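Local coordinates for protein PT26-6P (Thermococcus sp., PDB 2WB7) that is of unknown function but is encoded by a euryarchaeal mobile element and combines immunoglobulin-like domains with a helical domain, at residues I400-Y403 with E409-N412; Y388-D393 with K416-S421; Q463-Q468 with Q472-Y477; Q423-E428 with D453-A458. All coordinates share one frame; numbering follows the deposited sequence.

Contact 1: I400-Y403 with E409-N412; sequences IDLY and EKIN
Leu402 and Ile411, with CA atoms 6.3 Å apart, mark the closest backbone approach between the last turn of helix 393-404 and the first turns of helix 408-438. The two form a helix-loop-helix connection of the helical domain, in which the chain turns back after a linker of only a few residues and apolar side chains close the inside of the bend.

Leu402 points at the partner helix and divides its contacts between two residues. Its CB lies against Ile411 CG1 at 3.6 Å, while its branched end straddles the stem of Lys410: CD1 is 3.7 Å from Lys410 CB, and CD2 packs beside Lys410 CD. The two side chains cross at about a right angle. The lysine offers its methylenes here, and its NZ forms a salt bridge with Asp407 in the linker.

Helix 408-438 gains side-chain bonds within its own first turns, where the hydroxyls of Thr414 and Thr415 pair with the carbonyls of Lys410 and Ile411. The ring of Tyr403 is carried off with CG anti to the backbone N (chi1 180°) and stacks with Phe474 of helix 471-499. What Tyr403 offers here is therefore its stem and backbone: Ile411, extended at chi2 (161°), sets its CD1 3.5 Å from Tyr403 CA and 4.1 Å from Tyr403 CB.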
loop_
_atom_site.group_PDB
_atom_site.type_symbol
_atom_site.label_atom_id
_atom_site.label_comp_id
_atom_site.label_asym_id
_atom_site.label_seq_id
_atom_site.Cartn_x
_atom_site.Cartn_y
_atom_site.Cartn_z
ATOM N N ILE A 400 5.505 -43.989 6.218
ATOM C CA ILE A 400 4.343 -44.484 5.496
ATOM C C ILE A 400 4.625 -45.840 4.871
ATOM O O ILE A 400 3.755 -46.704 4.829
ATOM C CB ILE A 400 3.889 -43.515 4.391
ATOM C CG1 ILE A 400 3.425 -42.188 5.006
ATOM C CG2 ILE A 400 2.774 -44.156 3.544
ATOM C CD1 ILE A 400 3.139 -41.076 3.994
ATOM N N ASP A 401 5.843 -46.025 4.386
ATOM C CA ASP A 401 6.205 -47.278 3.753
ATOM C C ASP A 401 6.208 -48.385 4.781
ATOM O O ASP A 401 5.708 -49.477 4.539
ATOM C CB ASP A 401 7.551 -47.151 3.055
ATOM C CG ASP A 401 7.450 -46.317 1.784
ATOM O OD1 ASP A 401 6.326 -46.232 1.232
ATOM O OD2 ASP A 401 8.470 -45.735 1.336
ATOM N N LEU A 402 6.756 -48.087 5.944
ATOM C CA LEU A 402 6.659 -49.000 7.054
ATOM C C LEU A 402 5.197 -49.383 7.288
ATOM O O LEU A 402 4.873 -50.554 7.431
ATOM C CB LEU A 402 7.259 -48.374 8.305
ATOM C CG LEU A 402 8.745 -48.057 8.192
ATOM C CD1 LEU A 402 9.266 -47.452 9.486
ATOM C CD2 LEU A 402 9.477 -49.332 7.873
ATOM N N TYR A 403 4.303 -48.404 7.317
ATOM C CA TYR A 403 2.909 -48.732 7.575
ATOM C C TYR A 403 2.449 -49.822 6.609
ATOM O O TYR A 403 1.877 -50.824 7.032
ATOM C CB TYR A 403 2.000 -47.502 7.485
ATOM C CG TYR A 403 0.532 -47.813 7.742
ATOM C CD1 TYR A 403 0.005 -47.758 9.036
ATOM C CD2 TYR A 403 -0.328 -48.164 6.698
ATOM C CE1 TYR A 403 -1.334 -48.037 9.287
ATOM C CE2 TYR A 403 -1.671 -48.451 6.941
ATOM C CZ TYR A 403 -2.164 -48.388 8.239
ATOM O OH TYR A 403 -3.495 -48.660 8.488
ATOM N N GLU A 409 6.770 -52.339 14.593
ATOM C CA GLU A 409 7.834 -52.183 15.544
ATOM C C GLU A 409 8.772 -51.067 15.086
ATOM O O GLU A 409 9.362 -50.359 15.903
ATOM C CB GLU A 409 8.589 -53.498 15.689
ATOM C CG GLU A 409 9.753 -53.426 16.648
ATOM C CD GLU A 409 10.739 -54.579 16.472
ATOM O OE1 GLU A 409 11.428 -54.917 17.464
ATOM O OE2 GLU A 409 10.832 -55.146 15.348
ATOM N N LYS A 410 8.910 -50.909 13.775
ATOM C CA LYS A 410 9.781 -49.863 13.248
ATOM C C LYS A 410 9.047 -48.525 13.251
ATOM O O LYS A 410 9.636 -47.457 13.465
ATOM C CB LYS A 410 10.236 -50.203 11.828
ATOM C CG LYS A 410 11.405 -51.162 11.738
ATOM C CD LYS A 410 12.059 -51.025 10.371
ATOM C CE LYS A 410 13.197 -52.023 10.168
ATOM N NZ LYS A 410 12.667 -53.384 9.944
ATOM N N ILE A 411 7.753 -48.593 12.983
ATOM C CA ILE A 411 6.937 -47.413 13.096
ATOM C C ILE A 411 7.122 -46.892 14.509
ATOM O O ILE A 411 7.291 -45.694 14.716
ATOM C CB ILE A 411 5.473 -47.722 12.806
ATOM C CG1 ILE A 411 5.280 -47.846 11.291
ATOM C CG2 ILE A 411 4.598 -46.633 13.359
ATOM C CD1 ILE A 411 4.043 -48.563 10.878
ATOM N N ASN A 412 7.121 -47.805 15.475
ATOM C CA ASN A 412 7.313 -47.453 16.872
ATOM C C ASN A 412 8.681 -46.857 17.155
ATOM O O ASN A 412 8.796 -45.830 17.806
ATOM C CB ASN A 412 7.085 -48.672 17.753
ATOM C CG ASN A 412 5.613 -48.950 17.994
ATOM O OD1 ASN A 412 4.757 -48.107 17.734
ATOM N ND2 ASN A 412 5.313 -50.133 18.501
#

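Contact 2: Y388-D393 with K416-S421; sequences YTVMKD and KAMINS
Val390 meets Met418 and Ser421 where the loop leading into helix 393-404 runs past one face of helix 408-438. Both of its methyls are used. CG1, anti to the backbone N (chi1 172°), rests over the helix between the stem of Met418, whose CG is 3.8 Å away, and Ser421 CB. CG2 packs more closely on that serine, 3.4 Å from Ser421 CB, so Ser421 takes part through its carbon. Cutting Val390 back to an alanine removes both methyls and would probably open a gap beside Met418 CG and leave only the CB near Ser421.

Met391 follows with a chain bent at chi2 and chi3, which turns its end back to the helix. It crosses the extended Met418 at about a right angle, and its CE lies 3.5 Å from Met418 SE and 3.6 Å from Met418 CE; both residues are selenomethionines in this crystal. Leu462 of helix 442-465 touches both side chains and so carries this apolar layer on into the neighbouring helix. The backbone amides of Val390 and Met391 are meanwhile bound by the two carboxylate oxygens of Glu485.

Lys392 takes the N-cap position, and Asp393 opens helix 393-404 with salt bridges to Lys241 and Lys482. Between 388-393 and 416-421 the contact is thus apolar packing, while polar groups of the loop bind around it, Tyr388 O among them, which accepts from Lys425 NZ further along helix 408-438.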
loop_
_atom_site.group_PDB
_atom_site.type_symbol
_atom_site.label_atom_id
_atom_site.label_comp_id
_atom_site.label_asym_id
_atom_site.label_seq_id
_atom_site.Cartn_x
_atom_site.Cartn_y
_atom_site.Cartn_z
ATOM N N TYR A 388 15.756 -26.864 12.388
ATOM C CA TYR A 388 16.035 -28.304 12.389
ATOM C C TYR A 388 14.752 -29.101 12.370
ATOM O O TYR A 388 14.278 -29.549 13.407
ATOM C CB TYR A 388 16.914 -28.695 13.585
ATOM C CG TYR A 388 18.059 -27.722 13.757
ATOM C CD1 TYR A 388 18.093 -26.837 14.834
ATOM C CD2 TYR A 388 19.062 -27.634 12.805
ATOM C CE1 TYR A 388 19.100 -25.915 14.963
ATOM C CE2 TYR A 388 20.075 -26.710 12.928
ATOM C CZ TYR A 388 20.087 -25.855 14.009
ATOM O OH TYR A 388 21.096 -24.936 14.146
ATOM N N THR A 389 14.176 -29.263 11.184
ATOM C CA THR A 389 12.922 -29.973 11.069
ATOM C C THR A 389 13.122 -31.398 11.501
ATOM O O THR A 389 14.080 -32.042 11.108
ATOM C CB THR A 389 12.410 -29.978 9.645
ATOM O OG1 THR A 389 12.436 -28.640 9.148
ATOM C CG2 THR A 389 10.988 -30.508 9.590
ATOM N N VAL A 390 12.200 -31.894 12.309
ATOM C CA VAL A 390 12.250 -33.266 12.750
ATOM C C VAL A 390 11.548 -34.170 11.747
ATOM O O VAL A 390 11.993 -35.285 11.481
ATOM C CB VAL A 390 11.630 -33.409 14.151
ATOM C CG1 VAL A 390 11.495 -34.868 14.537
ATOM C CG2 VAL A 390 12.474 -32.645 15.168
HETATM N N MSE A 391 10.470 -33.677 11.163
HETATM C CA MSE A 391 9.717 -34.469 10.212
HETATM C C MSE A 391 10.078 -34.151 8.774
HETATM O O MSE A 391 9.293 -33.561 8.030
HETATM C CB MSE A 391 8.247 -34.250 10.457
HETATM C CG MSE A 391 7.998 -34.182 11.929
HETATM SE SE MSE A 391 6.402 -35.079 12.444
HETATM C CE MSE A 391 6.699 -36.748 11.456
ATOM N N LYS A 392 11.286 -34.542 8.398
ATOM C CA LYS A 392 11.733 -34.440 7.030
ATOM C C LYS A 392 10.802 -35.259 6.122
ATOM O O LYS A 392 10.245 -36.271 6.550
ATOM C CB LYS A 392 13.151 -34.969 6.967
ATOM C CG LYS A 392 14.102 -34.225 7.876
ATOM C CD LYS A 392 14.684 -33.016 7.148
ATOM C CE LYS A 392 15.623 -32.230 8.057
ATOM N NZ LYS A 392 16.360 -33.135 9.007
ATOM N N ASP A 393 10.614 -34.824 4.881
ATOM C CA ASP A 393 9.740 -35.558 3.990
ATOM C C ASP A 393 10.214 -37.007 3.836
ATOM O O ASP A 393 9.403 -37.933 3.868
ATOM C CB ASP A 393 9.650 -34.883 2.624
ATOM C CG ASP A 393 9.130 -33.452 2.703
ATOM O OD1 ASP A 393 8.484 -33.086 3.714
ATOM O OD2 ASP A 393 9.368 -32.689 1.739
ATOM N N LYS A 416 9.197 -42.804 18.345
ATOM C CA LYS A 416 9.924 -42.529 19.559
ATOM C C LYS A 416 11.139 -41.652 19.288
ATOM O O LYS A 416 11.426 -40.724 20.027
ATOM C CB LYS A 416 10.354 -43.843 20.200
ATOM C CG LYS A 416 11.123 -43.653 21.489
ATOM C CD LYS A 416 11.727 -44.976 21.985
ATOM C CE LYS A 416 12.383 -44.804 23.357
ATOM N NZ LYS A 416 13.320 -43.619 23.398
ATOM N N ALA A 417 11.850 -41.945 18.215
ATOM C CA ALA A 417 13.024 -41.156 17.848
ATOM C C ALA A 417 12.637 -39.699 17.595
ATOM O O ALA A 417 13.265 -38.762 18.106
ATOM C CB ALA A 417 13.675 -41.746 16.621
HETATM N N MSE A 418 11.593 -39.525 16.792
HETATM C CA MSE A 418 11.087 -38.208 16.433
HETATM C C MSE A 418 10.632 -37.446 17.648
HETATM O O MSE A 418 10.849 -36.240 17.740
HETATM C CB MSE A 418 9.914 -38.335 15.466
HETATM C CG MSE A 418 10.329 -38.436 14.022
HETATM SE SE MSE A 418 8.860 -39.074 12.941
HETATM C CE MSE A 418 9.634 -38.755 11.194
ATOM N N ILE A 419 9.979 -38.155 18.563
ATOM C CA ILE A 419 9.473 -37.545 19.774
ATOM C C ILE A 419 10.593 -37.006 20.650
ATOM O O ILE A 419 10.446 -35.966 21.286
ATOM C CB ILE A 419 8.620 -38.514 20.569
ATOM C CG1 ILE A 419 7.271 -38.680 19.879
ATOM C CG2 ILE A 419 8.412 -37.985 21.970
ATOM C CD1 ILE A 419 6.532 -39.935 20.261
ATOM N N ASN A 420 11.719 -37.699 20.676
ATOM C CA ASN A 420 12.880 -37.187 21.394
ATOM C C ASN A 420 13.347 -35.867 20.828
ATOM O O ASN A 420 13.710 -34.951 21.559
ATOM C CB ASN A 420 14.021 -38.198 21.367
ATOM C CG ASN A 420 13.879 -39.249 22.448
ATOM O OD1 ASN A 420 13.125 -39.064 23.412
ATOM N ND2 ASN A 420 14.603 -40.363 22.304
ATOM N N SER A 421 13.333 -35.769 19.512
ATOM C CA SER A 421 13.750 -34.552 18.857
ATOM C C SER A 421 12.810 -33.394 19.175
ATOM O O SER A 421 13.262 -32.284 19.413
ATOM C CB SER A 421 13.832 -34.786 17.361
ATOM O OG SER A 421 14.987 -35.532 17.045
#

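Contact 3: Q463-Q468 with Q472-Y477; sequences QKAAQQ and QMFLNY
Met473 touches Gln468 across a tight helix-loop-helix hairpin, in which a type I beta turn runs from Ala465 to Gln468 and helix 471-499 packs back on helix 442-465. Met473 CG, a selenomethionine carbon, lies 3.3 Å from Gln468 OE1, and the rest of its chain bends away.

Phe474 comes next, with its CB against Gln468 CB and its ring edge turned to the backbone: Ala465 O lies in the ring plane, 3.2 Å from Phe474 CD1. One turn on, Tyr477 fills the angle of the hairpin. Lys464 CB sits over the centre of one face of its ring, a CH-pi contact 3.7 Å from the centroid and 12° off the normal, and Lys464 CD follows on to Tyr477 OH. Tyr477 CB meets Ala465 CB at 3.9 Å. A serine in place of Tyr477 would probably open a gap between the helices and leave the Lys464 methylenes and the Gln468 amide without the ring they pack on.

That amide lies obliquely to the ring, their planes 39° apart. Its position is fixed by Gln468 NE2 donating to Lys464 O (2.9 Å, 157°) from above the carbonyl plane, while Gln467 N reaches the same oxygen from the opposite face.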
loop_
_atom_site.group_PDB
_atom_site.type_symbol
_atom_site.label_atom_id
_atom_site.label_comp_id
_atom_site.label_asym_id
_atom_site.label_seq_id
_atom_site.Cartn_x
_atom_site.Cartn_y
_atom_site.Cartn_z
ATOM N N GLN A 463 2.279 -40.024 18.846
ATOM C CA GLN A 463 1.874 -41.116 19.740
ATOM C C GLN A 463 0.663 -41.834 19.153
ATOM O O GLN A 463 0.618 -43.061 19.102
ATOM C CB GLN A 463 1.498 -40.593 21.122
ATOM C CG GLN A 463 2.621 -39.913 21.915
ATOM C CD GLN A 463 3.474 -40.880 22.704
ATOM O OE1 GLN A 463 3.399 -42.090 22.508
ATOM N NE2 GLN A 463 4.289 -40.350 23.617
ATOM N N LYS A 464 -0.335 -41.071 18.730
ATOM C CA LYS A 464 -1.539 -41.683 18.193
ATOM C C LYS A 464 -1.279 -42.293 16.816
ATOM O O LYS A 464 -1.826 -43.349 16.461
ATOM C CB LYS A 464 -2.689 -40.668 18.142
ATOM C CG LYS A 464 -2.969 -39.991 19.473
ATOM C CD LYS A 464 -4.353 -39.356 19.500
ATOM C CE LYS A 464 -4.516 -38.414 20.682
ATOM N NZ LYS A 464 -4.331 -39.184 21.943
ATOM N N ALA A 465 -0.446 -41.618 16.034
ATOM C CA ALA A 465 -0.110 -42.108 14.700
ATOM C C ALA A 465 0.331 -43.552 14.781
ATOM O O ALA A 465 -0.152 -44.398 14.037
ATOM C CB ALA A 465 0.971 -41.261 14.075
ATOM N N ALA A 466 1.244 -43.838 15.698
ATOM C CA ALA A 466 1.798 -45.180 15.791
ATOM C C ALA A 466 0.738 -46.239 16.089
ATOM O O ALA A 466 0.946 -47.410 15.818
ATOM C CB ALA A 466 2.917 -45.240 16.805
ATOM N N GLN A 467 -0.408 -45.833 16.614
ATOM C CA GLN A 467 -1.411 -46.805 17.025
ATOM C C GLN A 467 -2.551 -46.953 16.048
ATOM O O GLN A 467 -3.521 -47.641 16.339
ATOM C CB GLN A 467 -1.982 -46.431 18.388
ATOM C CG GLN A 467 -0.951 -46.420 19.474
ATOM C CD GLN A 467 -1.366 -45.552 20.636
ATOM O OE1 GLN A 467 -2.533 -45.193 20.773
ATOM N NE2 GLN A 467 -0.407 -45.194 21.476
ATOM N N GLN A 468 -2.452 -46.311 14.896
ATOM C CA GLN A 468 -3.549 -46.348 13.935
ATOM C C GLN A 468 -3.524 -47.622 13.103
ATOM O O GLN A 468 -2.457 -48.159 12.799
ATOM C CB GLN A 468 -3.497 -45.127 13.015
ATOM C CG GLN A 468 -3.669 -43.820 13.738
ATOM C CD GLN A 468 -4.874 -43.832 14.639
ATOM O OE1 GLN A 468 -5.981 -44.174 14.218
ATOM N NE2 GLN A 468 -4.668 -43.457 15.890
ATOM N N GLN A 472 -5.911 -43.735 6.318
ATOM C CA GLN A 472 -6.083 -42.292 6.267
ATOM C C GLN A 472 -5.832 -41.697 7.638
ATOM O O GLN A 472 -5.297 -40.602 7.779
ATOM C CB GLN A 472 -7.471 -41.924 5.786
ATOM C CG GLN A 472 -7.614 -40.429 5.533
ATOM C CD GLN A 472 -6.704 -39.919 4.402
ATOM O OE1 GLN A 472 -6.883 -40.261 3.238
ATOM N NE2 GLN A 472 -5.727 -39.104 4.753
HETATM N N MSE A 473 -6.208 -42.440 8.663
HETATM C CA MSE A 473 -6.059 -41.944 10.006
HETATM C C MSE A 473 -4.569 -41.861 10.365
HETATM O O MSE A 473 -4.134 -41.016 11.148
HETATM C CB MSE A 473 -6.823 -42.848 10.971
HETATM C CG MSE A 473 -7.435 -42.080 12.127
HETATM SE SE MSE A 473 -8.656 -40.709 11.451
HETATM C CE MSE A 473 -7.944 -39.180 12.408
ATOM N N PHE A 474 -3.778 -42.743 9.784
ATOM C CA PHE A 474 -2.354 -42.741 10.047
ATOM C C PHE A 474 -1.759 -41.531 9.326
ATOM O O PHE A 474 -0.979 -40.764 9.897
ATOM C CB PHE A 474 -1.750 -44.057 9.558
ATOM C CG PHE A 474 -0.257 -44.124 9.650
ATOM C CD1 PHE A 474 0.366 -44.251 10.863
ATOM C CD2 PHE A 474 0.523 -44.095 8.504
ATOM C CE1 PHE A 474 1.750 -44.332 10.938
ATOM C CE2 PHE A 474 1.890 -44.180 8.571
ATOM C CZ PHE A 474 2.507 -44.292 9.787
ATOM N N LEU A 475 -2.135 -41.360 8.062
ATOM C CA LEU A 475 -1.764 -40.172 7.314
ATOM C C LEU A 475 -2.180 -38.910 8.062
ATOM O O LEU A 475 -1.353 -38.019 8.292
ATOM C CB LEU A 475 -2.395 -40.188 5.921
ATOM C CG LEU A 475 -1.806 -41.188 4.922
ATOM C CD1 LEU A 475 -2.367 -40.924 3.523
ATOM C CD2 LEU A 475 -0.268 -41.162 4.926
ATOM N N ASN A 476 -3.451 -38.849 8.471
ATOM C CA ASN A 476 -3.966 -37.641 9.100
ATOM C C ASN A 476 -3.190 -37.211 10.326
ATOM O O ASN A 476 -2.904 -36.032 10.499
ATOM C CB ASN A 476 -5.434 -37.781 9.433
ATOM C CG ASN A 476 -6.310 -37.664 8.217
ATOM O OD1 ASN A 476 -5.854 -37.270 7.148
ATOM N ND2 ASN A 476 -7.573 -38.029 8.361
ATOM N N TYR A 477 -2.838 -38.166 11.173
ATOM C CA TYR A 477 -2.089 -37.833 12.366
ATOM C C TYR A 477 -0.650 -37.408 12.058
ATOM O O TYR A 477 -0.103 -36.514 12.722
ATOM C CB TYR A 477 -2.088 -39.002 13.347
ATOM C CG TYR A 477 -3.245 -38.998 14.325
ATOM C CD1 TYR A 477 -3.363 -37.992 15.281
ATOM C CD2 TYR A 477 -4.203 -40.012 14.316
ATOM C CE1 TYR A 477 -4.403 -37.982 16.191
ATOM C CE2 TYR A 477 -5.242 -40.017 15.226
ATOM C CZ TYR A 477 -5.334 -39.001 16.166
ATOM O OH TYR A 477 -6.368 -38.984 17.074
#

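Contact 4: Q423-E428 with D453-A458; sequences QEKIDE and DEYKAA
The Tyr455 ring has Lys425 CB over one face, displaced toward the rim, in a CH-pi contact 4.0 Å from the centroid and 16° off the normal. The lysine continues across the ring at about a right angle, and the bend at chi3 (86°) puts its CE 3.6 Å from Tyr455 CE2 and equally close to Tyr455 OH.

Ile426 works at the base of the tyrosine. The two side chains slide past each other in opposite directions, with Ile426 CG1 3.4 Å from Tyr455 CB; Ile426 CD1 goes further along the helix, to 4.0 Å from Lys456 CG.

The polar ends find partners beyond this pair of helices. Lys425 NZ takes the carbonyl of Thr387 and forms salt bridges with Glu485 and Asp489, and the Tyr455 hydroxyl is hydrogen-bonded to Asp489 as well. One carboxylate of helix 471-499 thus holds the outer ends of both residues, which is likely to stabilise the lysine's charge where it is buried.

The axes of the two segments approach to 9.4 Å and run at 168° to each other, the geometry of a nearly antiparallel helical hairpin, here made by helices 408-438 and 442-465 as part of the helical domain's bundle.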
loop_
_atom_site.group_PDB
_atom_site.type_symbol
_atom_site.label_atom_id
_atom_site.label_comp_id
_atom_site.label_asym_id
_atom_site.label_seq_id
_atom_site.Cartn_x
_atom_site.Cartn_y
_atom_site.Cartn_z
ATOM N N GLN A 423 10.862 -33.180 21.887
ATOM C CA GLN A 423 11.115 -32.878 23.280
ATOM C C GLN A 423 12.276 -31.899 23.373
ATOM O O GLN A 423 12.270 -30.971 24.189
ATOM C CB GLN A 423 11.420 -34.156 24.047
ATOM C CG GLN A 423 10.214 -34.724 24.784
ATOM C CD GLN A 423 10.301 -36.236 25.009
ATOM O OE1 GLN A 423 11.277 -36.891 24.608
ATOM N NE2 GLN A 423 9.272 -36.796 25.647
ATOM N N GLU A 424 13.272 -32.095 22.518
ATOM C CA GLU A 424 14.414 -31.205 22.527
ATOM C C GLU A 424 14.025 -29.809 22.069
ATOM O O GLU A 424 14.377 -28.830 22.708
ATOM C CB GLU A 424 15.550 -31.760 21.672
ATOM C CG GLU A 424 16.629 -30.739 21.353
ATOM C CD GLU A 424 17.328 -30.168 22.596
ATOM O OE1 GLU A 424 18.323 -29.431 22.422
ATOM O OE2 GLU A 424 16.886 -30.438 23.742
ATOM N N LYS A 425 13.293 -29.707 20.969
ATOM C CA LYS A 425 12.790 -28.409 20.510
ATOM C C LYS A 425 11.945 -27.721 21.585
ATOM O O LYS A 425 11.957 -26.503 21.710
ATOM C CB LYS A 425 12.003 -28.564 19.199
ATOM C CG LYS A 425 12.910 -28.720 17.975
ATOM C CD LYS A 425 12.212 -29.383 16.812
ATOM C CE LYS A 425 11.445 -28.390 15.946
ATOM N NZ LYS A 425 12.315 -27.808 14.899
ATOM N N ILE A 426 11.212 -28.513 22.361
ATOM C CA ILE A 426 10.455 -27.980 23.480
ATOM C C ILE A 426 11.372 -27.388 24.541
ATOM O O ILE A 426 11.114 -26.301 25.059
ATOM C CB ILE A 426 9.564 -29.051 24.104
ATOM C CG1 ILE A 426 8.373 -29.320 23.189
ATOM C CG2 ILE A 426 9.058 -28.600 25.447
ATOM C CD1 ILE A 426 7.409 -30.354 23.720
ATOM N N ASP A 427 12.442 -28.106 24.868
ATOM C CA ASP A 427 13.418 -27.606 25.830
ATOM C C ASP A 427 13.900 -26.209 25.474
ATOM O O ASP A 427 14.185 -25.410 26.366
ATOM C CB ASP A 427 14.631 -28.537 25.947
ATOM C CG ASP A 427 14.301 -29.843 26.658
ATOM O OD1 ASP A 427 13.236 -29.904 27.326
ATOM O OD2 ASP A 427 15.099 -30.807 26.545
ATOM N N GLU A 428 14.017 -25.913 24.181
ATOM C CA GLU A 428 14.562 -24.630 23.758
ATOM C C GLU A 428 13.498 -23.570 23.725
ATOM O O GLU A 428 13.776 -22.392 23.947
ATOM C CB GLU A 428 15.231 -24.753 22.401
ATOM C CG GLU A 428 16.483 -25.618 22.465
ATOM C CD GLU A 428 17.085 -25.882 21.097
ATOM O OE1 GLU A 428 17.540 -27.029 20.850
ATOM O OE2 GLU A 428 17.084 -24.941 20.267
ATOM N N ASP A 453 3.177 -25.326 23.174
ATOM C CA ASP A 453 1.921 -26.034 22.936
ATOM C C ASP A 453 1.837 -26.712 21.555
ATOM O O ASP A 453 1.163 -27.746 21.396
ATOM C CB ASP A 453 0.717 -25.098 23.121
ATOM C CG ASP A 453 0.690 -24.421 24.490
ATOM O OD1 ASP A 453 1.211 -24.982 25.483
ATOM O OD2 ASP A 453 0.118 -23.315 24.575
ATOM N N GLU A 454 2.498 -26.140 20.553
ATOM C CA GLU A 454 2.438 -26.741 19.226
ATOM C C GLU A 454 3.242 -28.035 19.171
ATOM O O GLU A 454 2.737 -29.077 18.705
ATOM C CB GLU A 454 2.889 -25.762 18.150
ATOM C CG GLU A 454 1.877 -24.669 17.892
ATOM C CD GLU A 454 0.487 -25.215 17.540
ATOM O OE1 GLU A 454 0.333 -26.038 16.606
ATOM O OE2 GLU A 454 -0.485 -24.803 18.206
ATOM N N TYR A 455 4.481 -27.962 19.662
ATOM C CA TYR A 455 5.365 -29.112 19.696
ATOM C C TYR A 455 4.710 -30.221 20.491
ATOM O O TYR A 455 4.713 -31.366 20.062
ATOM C CB TYR A 455 6.713 -28.746 20.300
ATOM C CG TYR A 455 7.551 -27.830 19.423
ATOM C CD1 TYR A 455 8.315 -26.804 19.973
ATOM C CD2 TYR A 455 7.580 -27.992 18.046
ATOM C CE1 TYR A 455 9.093 -25.977 19.183
ATOM C CE2 TYR A 455 8.357 -27.163 17.240
ATOM C CZ TYR A 455 9.110 -26.158 17.813
ATOM O OH TYR A 455 9.875 -25.341 17.004
ATOM N N LYS A 456 4.143 -29.870 21.647
ATOM C CA LYS A 456 3.383 -30.817 22.483
ATOM C C LYS A 456 2.275 -31.500 21.691
ATOM O O LYS A 456 2.050 -32.706 21.837
ATOM C CB LYS A 456 2.750 -30.122 23.697
ATOM C CG LYS A 456 3.643 -29.894 24.937
ATOM C CD LYS A 456 2.736 -29.974 26.177
ATOM C CE LYS A 456 2.986 -28.881 27.208
ATOM N NZ LYS A 456 3.559 -29.424 28.494
ATOM N N ALA A 457 1.568 -30.743 20.862
ATOM C CA ALA A 457 0.503 -31.353 20.063
ATOM C C ALA A 457 1.080 -32.343 19.057
ATOM O O ALA A 457 0.472 -33.381 18.758
ATOM C CB ALA A 457 -0.298 -30.294 19.337
ATOM N N ALA A 458 2.239 -32.000 18.505
ATOM C CA ALA A 458 2.874 -32.846 17.525
ATOM C C ALA A 458 3.324 -34.138 18.176
ATOM O O ALA A 458 3.103 -35.222 17.638
ATOM C CB ALA A 458 4.041 -32.134 16.904
#

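Overall arrangement
All four contacts lie within the helical domain, far from the centre of the elongated chain. Helix 408-438 runs through contacts 1, 2 and 4 and helix 442-465 through contacts 3 and 4, so contact 4 joins the two. Contacts 1 and 3 close short connections at one end of the bundle and touch through Ile400 and Leu475. Contact 1 is nested inside the chain loop closed by contact 2, which meets contact 4 where Val390 packs on Lys425. All are partly buried: contact 3 has three buried residues and none exposed, contact 1 one of each. Contacts 1 and 2 are aliphatic or selenium-carbon packing, whereas contacts 3 and 4 each set a lysine methylene on a tyrosine face.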